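Local coordinates for protein aeromonas extracellular serine protease (Aeromonas sobria, PDB 3WQB) that cleaves peptide bonds after pairs of basic residues, one of them lysine, as a calcium-binding secreted serine protease that is probably a potent virulence factor, at residues K133-R138 with M346-S351; G179-D184 with P240-N245; N221-A224 with V229-R232. The protein carries 1 engineered substitution. One frame throughout, in Å; residues are numbered along the deposited sequence.

From the N terminus, the chain first reaches 133-138, in the loop between helix 115-124 and strand 140-144. It meets its partner, 346-351 on helix 335-352, only after some two hundred residues, so contact 1 closes the longest loop. Inside it lies contact 2, joining the segment after strand 173-179 to the loop before strand 255-261, and inside contact 2 lies contact 3, the hairpin of 221-224 and 229-232, which P-domain strands continue. The nesting is complete and nothing crosses. Contacts 2 and 3 touch, Phe241 and Glu242 packing on the hairpin, whereas contact 1 is on the opposite side of the chain's centre, its centre about 30 Å from that of contact 2.

Contact 1: K133-R138 with M346-S351; sequences KGIAPR and MALLMS
Ala136 and Ala347 meet methyl to methyl, CB to CB at 3.8 Å, and Leu348 fills the place beside them. The single methyl of alanine lets loop and helix come this near; the closest backbone approach is 5.8 Å, between the CA atoms of Ala136 and Leu348. The leucine extends from the helix with CG beside its backbone N (chi1 -68°), which carries its forked end to the loop. Its CD2 lies 3.4 Å from Ile135 O and 3.9 Å from Ala136 CA, while CD1 meets Ile135 CG2 at 3.9 Å, the two side chains crossing at about a right angle. No hydrogen bond joins the segments. The carbonyl of Ile135, though pressed against leucine carbon, is satisfied by His63 NE2. Packing thins out along the loop: Pro137 turns away, and Arg138 is exposed, where its charge can be solvated. On the helix, Met346 and Met350 pack on helix 358-368 and strand 211-215. The arrangement belongs to the subtilase fold, in which the loop after the helix headed by His115, a predicted charge-relay residue, rests on the long helix that begins around the nucleophile position, here the engineered Ala336.

Contact 2: G179-D184 with P240-N245; sequences GMSVVD and PFENSN
Ser181 and Glu242 form a buried, water-lined polar site at the C-terminal end of strand 173-179 and the segment after it. Gly179, the strand's last residue, pairs antiparallel with a strand of a second protein, as extended peptides do at the corresponding segment of subtilases. Glutamate is long enough to span the 7.4 Å between the CA atoms of Ser181 and Glu242: its CG is anti to the backbone N (chi1 -177°) and the chain stays extended beyond. Ser181 OG donates to Glu242 OE1 at 2.7 Å, on the syn lone pair, the side of the other carboxylate oxygen. Water ties in the backbone as well. One molecule accepts from Val182 N at 2.9 Å and bonds to Glu242 OE1, and another bonds to Met180 O at 2.8 Å. A third lies 2.7 Å from Glu242 OE2, with a weak bond to Ser181 OG, and the same carboxylate oxygen is also bonded to Ser272 OG. The bonds from Ser181 OG, Ser272 OG and the waters help fix the carboxylate's rotation. Farther along, Asn243 OD1 accepts from Asn245 N at 2.9 Å, an Asx turn that shapes the loop, while Asn243 ND2 bonds to Ser505 OG of the P-domain. Ser181 OG also has a weak hydrogen bond to a basic side chain of the second protein. Held by two serines and by water, the buried carboxylate probably has its negative charge stabilised.

Contact 3: N221-A224 with V229-R232; sequences NKIA and VLNR
Ile223 O is gripped by two neighbours on the opposite strand: Leu230 N donates to it at 2.8 Å, nearly along the C=O axis, and Val229 CA adds a C-H...O contact at 3.3 Å. The return bond, Ile223 N to Leu230 O at 3.0 Å, completes a hydrogen-bonded antiparallel pair, and Lys222 CA also approaches that second carbonyl. The short strand segments 222-224 and 229-232 run at 161° to each other, nearly antiparallel. Toward Asn221 the direct bonding gives way to water, one molecule donating to Asn221 O at 2.6 Å and accepting from Arg232 N at 2.8 Å. Side chains alternate between the faces. Ile223 and Leu230, branched and apolar, share the buried face, Ile223 CG1 lying 4.2 Å from Leu230 CB. The other face carries Ala224 with Val229 in a non-hydrogen-bonded pair, Ala224 CB lying 4.3 Å from Val229 CG2. Val229 CG1 stands opposite the backbone N (chi1 -177°), lies against Ile223 O and meets Lys222 CD at 4.1 Å; a lysine suits this more open face, since its methylenes can pack while the ammonium group extends off beyond the hairpin. Arg232 leaves the hairpin for Glu576, with which it forms a salt bridge, and for the carbonyls of Phe507 and Asn508. Strand 222-225 forms one edge of a four-stranded antiparallel sheet, and strand 228-233 lies between it and strand 559-565, so the protease-domain hairpin continues into P-domain strands, ending with 571-576.

Contact 1: K133-R138 with M346-S351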
loop_
_atom_site.group_PDB
_atom_site.type_symbol
_atom_site.label_atom_id
_atom_site.label_comp_id
_atom_site.label_asym_id
_atom_site.label_seq_id
_atom_site.Cartn_x
_atom_site.Cartn_y
_atom_site.Cartn_z
ATOM N N LYS A 133 -15.278 -7.969 18.189
ATOM C CA LYS A 133 -16.132 -6.895 17.701
ATOM C C LYS A 133 -15.383 -6.162 16.597
ATOM O O LYS A 133 -14.264 -5.705 16.804
ATOM C CB LYS A 133 -16.475 -5.926 18.837
ATOM C CG LYS A 133 -17.575 -4.915 18.495
ATOM C CD LYS A 133 -17.744 -3.882 19.612
ATOM C CE LYS A 133 -18.971 -3.014 19.388
ATOM N NZ LYS A 133 -19.057 -1.877 20.368
ATOM N N GLY A 134 -15.994 -6.043 15.426
ATOM C CA GLY A 134 -15.374 -5.264 14.358
ATOM C C GLY A 134 -15.232 -3.793 14.716
ATOM O O GLY A 134 -15.950 -3.269 15.582
ATOM N N ILE A 135 -14.299 -3.119 14.049
ATOM C CA ILE A 135 -14.208 -1.668 14.145
ATOM C C ILE A 135 -15.527 -1.034 13.687
ATOM O O ILE A 135 -16.023 -0.089 14.308
ATOM C CB ILE A 135 -13.060 -1.171 13.269
ATOM C CG1 ILE A 135 -11.724 -1.556 13.885
ATOM C CG2 ILE A 135 -13.110 0.342 13.056
ATOM C CD1 ILE A 135 -10.574 -1.463 12.889
ATOM N N ALA A 136 -16.078 -1.579 12.600
ATOM C CA ALA A 136 -17.304 -1.102 11.974
ATOM C C ALA A 136 -18.219 -2.327 11.839
ATOM O O ALA A 136 -18.419 -2.856 10.733
ATOM C CB ALA A 136 -16.994 -0.485 10.617
ATOM N N PRO A 137 -18.791 -2.783 12.972
ATOM C CA PRO A 137 -19.466 -4.080 13.004
ATOM C C PRO A 137 -20.819 -4.116 12.301
ATOM O O PRO A 137 -21.463 -5.170 12.257
ATOM C CB PRO A 137 -19.612 -4.364 14.501
ATOM C CG PRO A 137 -19.695 -3.022 15.120
ATOM C CD PRO A 137 -18.802 -2.125 14.293
ATOM N N ARG A 138 -21.242 -2.994 11.737
ATOM C CA ARG A 138 -22.451 -2.991 10.914
ATOM C C ARG A 138 -22.159 -2.791 9.424
ATOM O O ARG A 138 -23.086 -2.732 8.602
ATOM C CB ARG A 138 -23.477 -1.980 11.441
ATOM C CG ARG A 138 -24.001 -2.300 12.843
ATOM C CD ARG A 138 -25.140 -1.371 13.251
ATOM N NE ARG A 138 -26.289 -1.533 12.368
ATOM C CZ ARG A 138 -27.249 -0.630 12.182
ATOM N NH1 ARG A 138 -27.227 0.538 12.813
ATOM N NH2 ARG A 138 -28.234 -0.898 11.342
ATOM N N MET A 346 -12.721 4.474 8.225
ATOM C CA MET A 346 -13.406 5.094 7.110
ATOM C C MET A 346 -14.894 4.740 7.110
ATOM O O MET A 346 -15.747 5.612 6.922
ATOM C CB MET A 346 -12.752 4.652 5.803
ATOM C CG MET A 346 -13.186 5.438 4.586
ATOM S SD MET A 346 -12.645 7.166 4.616
ATOM C CE MET A 346 -10.891 7.080 4.271
ATOM N N ALA A 347 -15.212 3.460 7.327
ATOM C CA ALA A 347 -16.606 3.028 7.345
ATOM C C ALA A 347 -17.375 3.703 8.484
ATOM O O ALA A 347 -18.540 4.080 8.321
ATOM C CB ALA A 347 -16.704 1.524 7.455
ATOM N N LEU A 348 -16.731 3.892 9.625
ATOM C CA LEU A 348 -17.367 4.602 10.735
ATOM C C LEU A 348 -17.722 6.031 10.317
ATOM O O LEU A 348 -18.861 6.485 10.481
ATOM C CB LEU A 348 -16.472 4.613 11.983
ATOM C CG LEU A 348 -16.259 3.250 12.651
ATOM C CD1 LEU A 348 -15.380 3.378 13.884
ATOM C CD2 LEU A 348 -17.591 2.616 13.020
ATOM N N LEU A 349 -16.752 6.730 9.745
ATOM C CA LEU A 349 -16.975 8.108 9.345
ATOM C C LEU A 349 -18.057 8.209 8.288
ATOM O O LEU A 349 -18.934 9.068 8.369
ATOM C CB LEU A 349 -15.681 8.737 8.836
ATOM C CG LEU A 349 -14.536 8.837 9.837
ATOM C CD1 LEU A 349 -13.383 9.535 9.183
ATOM C CD2 LEU A 349 -14.936 9.534 11.115
ATOM N N MET A 350 -17.989 7.334 7.291
ATOM C CA MET A 350 -18.991 7.320 6.237
ATOM C C MET A 350 -20.383 7.049 6.785
ATOM O O MET A 350 -21.357 7.629 6.312
ATOM C CB MET A 350 -18.639 6.289 5.169
ATOM C CG MET A 350 -17.441 6.660 4.324
ATOM S SD MET A 350 -17.041 5.298 3.222
ATOM C CE MET A 350 -15.863 6.113 2.142
ATOM N N SER A 351 -20.493 6.173 7.774
ATOM C CA SER A 351 -21.813 5.859 8.324
ATOM C C SER A 351 -22.401 7.036 9.098
ATOM O O SER A 351 -23.618 7.225 9.093
ATOM C CB SER A 351 -21.794 4.589 9.174
ATOM O OG SER A 351 -21.135 4.761 10.421
#

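Contact 2: G179-D184 with P240-N245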
loop_
_atom_site.group_PDB
_atom_site.type_symbol
_atom_site.label_atom_id
_atom_site.label_comp_id
_atom_site.label_asym_id
_atom_site.label_seq_id
_atom_site.Cartn_x
_atom_site.Cartn_y
_atom_site.Cartn_z
ATOM N N GLY A 179 0.714 -5.707 -1.503
ATOM C CA GLY A 179 1.634 -4.828 -2.191
ATOM C C GLY A 179 2.692 -5.622 -2.921
ATOM O O GLY A 179 2.741 -6.858 -2.831
ATOM N N MET A 180 3.544 -4.894 -3.630
ATOM C CA MET A 180 4.583 -5.499 -4.437
ATOM C C MET A 180 5.953 -4.998 -4.000
ATOM O O MET A 180 6.247 -3.810 -4.117
ATOM C CB MET A 180 4.341 -5.192 -5.916
ATOM C CG MET A 180 5.273 -5.976 -6.840
ATOM S SD MET A 180 4.957 -5.642 -8.568
ATOM C CE MET A 180 5.481 -3.962 -8.623
ATOM N N SER A 181 6.795 -5.905 -3.508
ATOM C CA SER A 181 8.185 -5.563 -3.206
ATOM C C SER A 181 8.999 -5.679 -4.483
ATOM O O SER A 181 8.750 -6.566 -5.299
ATOM C CB SER A 181 8.741 -6.467 -2.111
ATOM O OG SER A 181 8.031 -6.262 -0.897
ATOM N N VAL A 182 9.957 -4.775 -4.656
ATOM C CA VAL A 182 10.738 -4.725 -5.894
ATOM C C VAL A 182 12.208 -4.539 -5.596
ATOM O O VAL A 182 12.570 -3.907 -4.599
ATOM C CB VAL A 182 10.257 -3.587 -6.848
ATOM C CG1 VAL A 182 8.835 -3.832 -7.317
ATOM C CG2 VAL A 182 10.375 -2.216 -6.188
ATOM N N VAL A 183 13.044 -5.078 -6.485
ATOM C CA VAL A 183 14.486 -4.801 -6.459
ATOM C C VAL A 183 14.938 -4.001 -7.680
ATOM O O VAL A 183 16.088 -3.560 -7.752
ATOM C CB VAL A 183 15.352 -6.085 -6.294
ATOM C CG1 VAL A 183 15.042 -6.757 -4.962
ATOM C CG2 VAL A 183 15.126 -7.055 -7.450
ATOM N N ASP A 184 14.029 -3.813 -8.633
ATOM C CA ASP A 184 14.280 -2.967 -9.788
ATOM C C ASP A 184 13.121 -2.005 -9.948
ATOM O O ASP A 184 11.973 -2.382 -9.725
ATOM C CB ASP A 184 14.466 -3.797 -11.060
ATOM C CG ASP A 184 15.787 -4.549 -11.079
ATOM O OD1 ASP A 184 15.751 -5.776 -10.861
ATOM O OD2 ASP A 184 16.858 -3.924 -11.289
ATOM N N PRO A 240 14.552 2.688 5.983
ATOM C CA PRO A 240 13.793 1.521 5.538
ATOM C C PRO A 240 14.441 0.855 4.330
ATOM O O PRO A 240 14.953 1.531 3.432
ATOM C CB PRO A 240 12.440 2.128 5.141
ATOM C CG PRO A 240 12.770 3.547 4.777
ATOM C CD PRO A 240 13.795 3.941 5.800
ATOM N N PHE A 241 14.413 -0.470 4.300
ATOM C CA PHE A 241 14.847 -1.171 3.107
ATOM C C PHE A 241 13.803 -0.919 2.009
ATOM O O PHE A 241 14.137 -0.547 0.884
ATOM C CB PHE A 241 15.036 -2.658 3.431
ATOM C CG PHE A 241 15.821 -3.438 2.397
ATOM C CD1 PHE A 241 16.920 -2.884 1.737
ATOM C CD2 PHE A 241 15.477 -4.758 2.115
ATOM C CE1 PHE A 241 17.649 -3.637 0.807
ATOM C CE2 PHE A 241 16.200 -5.513 1.188
ATOM C CZ PHE A 241 17.293 -4.951 0.541
ATOM N N GLU A 242 12.533 -1.107 2.349
ATOM C CA GLU A 242 11.439 -0.756 1.456
ATOM C C GLU A 242 10.854 0.604 1.805
ATOM O O GLU A 242 10.130 0.752 2.787
ATOM C CB GLU A 242 10.364 -1.828 1.523
ATOM C CG GLU A 242 9.208 -1.626 0.583
ATOM C CD GLU A 242 8.356 -2.845 0.523
ATOM O OE1 GLU A 242 8.633 -3.701 -0.344
ATOM O OE2 GLU A 242 7.438 -2.965 1.360
ATOM N N ASN A 243 11.203 1.602 1.007
ATOM C CA ASN A 243 10.478 2.847 1.023
ATOM C C ASN A 243 9.138 2.586 0.345
ATOM O O ASN A 243 9.082 1.884 -0.666
ATOM C CB ASN A 243 11.279 3.909 0.284
ATOM C CG ASN A 243 10.650 5.268 0.360
ATOM O OD1 ASN A 243 9.607 5.511 -0.246
ATOM N ND2 ASN A 243 11.286 6.178 1.084
ATOM N N SER A 244 8.058 3.114 0.920
ATOM C CA SER A 244 6.708 2.885 0.400
ATOM C C SER A 244 6.388 3.497 -0.973
ATOM O O SER A 244 5.329 3.212 -1.547
ATOM C CB SER A 244 5.678 3.313 1.448
ATOM O OG SER A 244 5.874 4.649 1.861
ATOM N N ASN A 245 7.289 4.333 -1.489
ATOM C CA ASN A 245 7.178 4.828 -2.867
ATOM C C ASN A 245 7.728 3.850 -3.917
ATOM O O ASN A 245 7.594 4.097 -5.114
ATOM C CB ASN A 245 7.861 6.198 -3.024
ATOM C CG ASN A 245 6.901 7.374 -2.860
ATOM O OD1 ASN A 245 5.755 7.316 -3.281
ATOM N ND2 ASN A 245 7.396 8.472 -2.292
HETATM O O HOH W 1 8.062 -1.956 -3.082
HETATM O O HOH W 2 6.726 -5.451 2.085
HETATM O O HOH W 3 10.466 -3.137 -2.273
#

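Contact 3: N221-A224 with V229-R232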
loop_
_atom_site.group_PDB
_atom_site.type_symbol
_atom_site.label_atom_id
_atom_site.label_comp_id
_atom_site.label_asym_id
_atom_site.label_seq_id
_atom_site.Cartn_x
_atom_site.Cartn_y
_atom_site.Cartn_z
ATOM N N ASN A 221 12.879 -3.834 7.201
ATOM C CA ASN A 221 14.097 -4.618 7.360
ATOM C C ASN A 221 14.326 -5.659 6.264
ATOM O O ASN A 221 15.465 -5.894 5.845
ATOM C CB ASN A 221 14.092 -5.299 8.733
ATOM C CG ASN A 221 13.971 -4.306 9.874
ATOM O OD1 ASN A 221 13.020 -4.352 10.662
ATOM N ND2 ASN A 221 14.928 -3.400 9.964
ATOM N N LYS A 222 13.250 -6.299 5.807
ATOM C CA LYS A 222 13.379 -7.386 4.844
ATOM C C LYS A 222 12.250 -7.359 3.839
ATOM O O LYS A 222 11.137 -6.925 4.151
ATOM C CB LYS A 222 13.441 -8.760 5.543
ATOM C CG LYS A 222 12.171 -9.191 6.261
ATOM C CD LYS A 222 12.389 -10.526 6.959
ATOM C CE LYS A 222 11.095 -11.084 7.558
ATOM N NZ LYS A 222 11.365 -12.350 8.284
ATOM N N ILE A 223 12.548 -7.821 2.631
ATOM C CA ILE A 223 11.528 -8.037 1.618
ATOM C C ILE A 223 11.609 -9.459 1.097
ATOM O O ILE A 223 12.660 -10.110 1.171
ATOM C CB ILE A 223 11.615 -7.022 0.447
ATOM C CG1 ILE A 223 12.974 -7.090 -0.269
ATOM C CG2 ILE A 223 11.307 -5.608 0.952
ATOM C CD1 ILE A 223 12.943 -6.565 -1.700
ATOM N N ALA A 224 10.478 -9.948 0.610
ATOM C CA ALA A 224 10.390 -11.252 -0.014
ATOM C C ALA A 224 9.895 -11.065 -1.431
ATOM O O ALA A 224 8.962 -10.291 -1.682
ATOM C CB ALA A 224 9.448 -12.160 0.772
ATOM N N VAL A 229 14.268 -14.144 0.162
ATOM C CA VAL A 229 14.166 -13.079 1.152
ATOM C C VAL A 229 15.480 -12.300 1.150
ATOM O O VAL A 229 16.566 -12.893 1.191
ATOM C CB VAL A 229 13.855 -13.612 2.577
ATOM C CG1 VAL A 229 13.672 -12.462 3.563
ATOM C CG2 VAL A 229 12.612 -14.491 2.581
ATOM N N LEU A 230 15.372 -10.977 1.079
ATOM C CA LEU A 230 16.534 -10.088 1.081
ATOM C C LEU A 230 16.507 -9.153 2.276
ATOM O O LEU A 230 15.455 -8.625 2.636
ATOM C CB LEU A 230 16.595 -9.236 -0.196
ATOM C CG LEU A 230 16.643 -9.917 -1.559
ATOM C CD1 LEU A 230 15.226 -10.249 -2.033
ATOM C CD2 LEU A 230 17.349 -8.993 -2.561
ATOM N N ASN A 231 17.673 -8.936 2.875
ATOM C CA ASN A 231 17.841 -7.933 3.920
ATOM C C ASN A 231 19.284 -7.458 3.913
ATOM O O ASN A 231 20.176 -8.207 3.510
ATOM C CB ASN A 231 17.479 -8.499 5.304
ATOM C CG ASN A 231 18.476 -9.542 5.794
ATOM O OD1 ASN A 231 18.445 -10.695 5.374
ATOM N ND2 ASN A 231 19.363 -9.131 6.688
ATOM N N ARG A 232 19.509 -6.224 4.351
ATOM C CA ARG A 232 20.860 -5.693 4.471
ATOM C C ARG A 232 21.538 -6.306 5.673
ATOM O O ARG A 232 20.919 -6.520 6.713
ATOM C CB ARG A 232 20.851 -4.167 4.599
ATOM C CG ARG A 232 20.283 -3.486 3.367
ATOM C CD ARG A 232 20.601 -2.001 3.314
ATOM N NE ARG A 232 20.263 -1.448 2.000
ATOM C CZ ARG A 232 21.025 -1.596 0.916
ATOM N NH1 ARG A 232 22.182 -2.251 0.998
ATOM N NH2 ARG A 232 20.656 -1.080 -0.245
HETATM O O HOH W 4 17.612 -4.453 5.320
#